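Local structure of 11S globulin seed storage protein (Amaranthus hypochondriacus, 3QAC) at residues A[299-304]-A[444-449]. The protein probably serves as a seed storage protein, a nutrient reservoir laid down as a precursor later divided into acidic and basic chains. Numbering follows the deposited sequence.
Sequences VYTPEA and RPETTL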
loop_
_atom_site.group_PDB
_atom_site.type_symbol
_atom_site.label_atom_id
_atom_site.label_comp_id
_atom_site.label_asym_id
_atom_site.label_seq_id
_atom_site.Cartn_x
_atom_site.Cartn_y
_atom_site.Cartn_z
ATOM N N VAL A 299 12.910 -21.839 -17.050
ATOM C CA VAL A 299 12.287 -23.034 -17.543
ATOM C C VAL A 299 12.698 -23.216 -18.982
ATOM O O VAL A 299 12.625 -22.285 -19.782
ATOM C CB VAL A 299 10.751 -22.936 -17.452
ATOM C CG1 VAL A 299 10.108 -24.216 -17.940
ATOM C CG2 VAL A 299 10.316 -22.631 -16.017
ATOM N N TYR A 300 13.195 -24.406 -19.286
ATOM C CA TYR A 300 13.245 -24.892 -20.647
ATOM C C TYR A 300 12.675 -26.305 -20.667
ATOM O O TYR A 300 12.841 -27.074 -19.720
ATOM C CB TYR A 300 14.655 -24.903 -21.227
ATOM C CG TYR A 300 14.679 -25.695 -22.516
ATOM C CD1 TYR A 300 15.456 -26.840 -22.653
ATOM C CD2 TYR A 300 13.870 -25.318 -23.585
ATOM C CE1 TYR A 300 15.455 -27.573 -23.839
ATOM C CE2 TYR A 300 13.852 -26.040 -24.764
ATOM C CZ TYR A 300 14.647 -27.165 -24.892
ATOM O OH TYR A 300 14.614 -27.870 -26.077
ATOM N N THR A 301 11.976 -26.635 -21.742
ATOM C CA THR A 301 11.541 -28.000 -21.974
ATOM C C THR A 301 11.781 -28.292 -23.443
ATOM O O THR A 301 11.217 -27.626 -24.310
ATOM C CB THR A 301 10.051 -28.227 -21.587
ATOM O OG1 THR A 301 9.864 -27.907 -20.202
ATOM C CG2 THR A 301 9.651 -29.680 -21.811
ATOM N N PRO A 302 12.660 -29.267 -23.719
ATOM C CA PRO A 302 13.022 -29.759 -25.053
ATOM C C PRO A 302 11.870 -29.705 -26.049
ATOM O O PRO A 302 10.893 -30.441 -25.903
ATOM C CB PRO A 302 13.406 -31.210 -24.774
ATOM C CG PRO A 302 14.036 -31.151 -23.414
ATOM C CD PRO A 302 13.343 -30.027 -22.657
ATOM N N GLU A 303 11.999 -28.847 -27.057
ATOM C CA GLU A 303 10.981 -28.714 -28.093
ATOM C C GLU A 303 9.598 -28.402 -27.522
ATOM O O GLU A 303 8.569 -28.836 -28.052
ATOM C CB GLU A 303 10.946 -29.962 -28.973
ATOM C CG GLU A 303 12.148 -30.074 -29.906
ATOM C CD GLU A 303 12.173 -31.383 -30.680
ATOM O OE1 GLU A 303 11.859 -32.436 -30.077
ATOM O OE2 GLU A 303 12.511 -31.361 -31.887
ATOM N N ALA A 304 9.585 -27.652 -26.426
ATOM C CA ALA A 304 8.353 -27.094 -25.885
ATOM C C ALA A 304 8.524 -25.584 -25.872
ATOM O O ALA A 304 7.708 -24.851 -26.425
ATOM C CB ALA A 304 8.088 -27.623 -24.494
ATOM N N ARG A 444 2.345 -36.500 -16.802
ATOM C CA ARG A 444 2.895 -35.281 -17.373
ATOM C C ARG A 444 4.212 -34.920 -16.674
ATOM O O ARG A 444 4.209 -34.180 -15.694
ATOM C CB ARG A 444 1.872 -34.153 -17.231
ATOM C CG ARG A 444 2.371 -32.821 -17.707
ATOM C CD ARG A 444 2.857 -32.928 -19.118
ATOM N NE ARG A 444 1.750 -33.181 -20.019
ATOM C CZ ARG A 444 1.893 -33.351 -21.325
ATOM N NH1 ARG A 444 3.107 -33.298 -21.864
ATOM N NH2 ARG A 444 0.831 -33.573 -22.087
ATOM N N PRO A 445 5.345 -35.446 -17.180
ATOM C CA PRO A 445 6.645 -35.319 -16.512
ATOM C C PRO A 445 7.311 -33.971 -16.749
ATOM O O PRO A 445 8.233 -33.602 -16.019
ATOM C CB PRO A 445 7.469 -36.413 -17.182
ATOM C CG PRO A 445 6.932 -36.431 -18.578
ATOM C CD PRO A 445 5.446 -36.237 -18.419
ATOM N N GLU A 446 6.869 -33.244 -17.764
ATOM C CA GLU A 446 7.468 -31.946 -18.039
ATOM C C GLU A 446 7.106 -30.928 -16.966
ATOM O O GLU A 446 6.148 -31.107 -16.223
ATOM C CB GLU A 446 7.058 -31.424 -19.415
ATOM C CG GLU A 446 7.635 -32.222 -20.572
ATOM C CD GLU A 446 6.598 -33.122 -21.218
ATOM O OE1 GLU A 446 5.954 -33.913 -20.497
ATOM O OE2 GLU A 446 6.426 -33.026 -22.453
ATOM N N THR A 447 7.898 -29.867 -16.899
ATOM C CA THR A 447 7.678 -28.759 -15.985
ATOM C C THR A 447 7.119 -27.564 -16.750
ATOM O O THR A 447 7.835 -26.945 -17.535
ATOM C CB THR A 447 9.004 -28.320 -15.318
ATOM O OG1 THR A 447 9.383 -29.277 -14.327
ATOM C CG2 THR A 447 8.836 -26.975 -14.654
ATOM N N THR A 448 5.840 -27.256 -16.530
ATOM C CA THR A 448 5.253 -25.975 -16.948
ATOM C C THR A 448 5.037 -25.834 -18.448
ATOM O O THR A 448 3.966 -25.415 -18.881
ATOM C CB THR A 448 6.117 -24.781 -16.479
ATOM O OG1 THR A 448 6.131 -24.731 -15.051
ATOM C CG2 THR A 448 5.566 -23.466 -17.026
ATOM N N LEU A 449 6.076 -26.136 -19.227
ATOM C CA LEU A 449 6.007 -26.112 -20.685
ATOM C C LEU A 449 6.034 -27.530 -21.232
ATOM O O LEU A 449 6.897 -28.326 -20.861
ATOM C CB LEU A 449 7.174 -25.323 -21.252
ATOM C CG LEU A 449 7.189 -23.859 -20.831
ATOM C CD1 LEU A 449 8.361 -23.147 -21.459
ATOM C CD2 LEU A 449 5.886 -23.199 -21.233
HETATM O O HOH W 1 10.312 -29.901 -18.348
#
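Thr301 lays its methyl group over the side chain of Glu446, CG2 meeting Glu446 CG at 3.5 Å with the two side chains nearly at right angles. In the C-terminal cupin beta-barrel, strand 299-301 is the outermost strand, within this chain, of one antiparallel sheet, and the chain leaving helix 434-442 runs past it to reach strand 449-450, which pairs with strand 335-341 in a second sheet of the same domain. With chi1 at -59°, Thr301 CG2 lies anti to the backbone N and is aimed at Glu446, while OG1, beside that N, faces Leu449 O. The 3.1 Å between OG1 and Leu449 O suggests a hydrogen bond, though its one proton has another acceptor in range. Past the turn that follows the strand, Ala304 CB packs on Leu449 CB at 4.1 Å. Val299 CG1 touches Leu449 CD1, also at 4.1 Å, so Leu449 packs against the first and last residues of 299-304. Arg444 makes a salt bridge to Glu446, NH1 reaching OE1 at 3.2 Å from above the carboxylate plane, and also binds backbone oxygens of Glu222 and Ser223 of a second subunit. Finally, one water bridges the segments, 2.8 Å from Thr301 OG1 and accepting the N-H of Thr447.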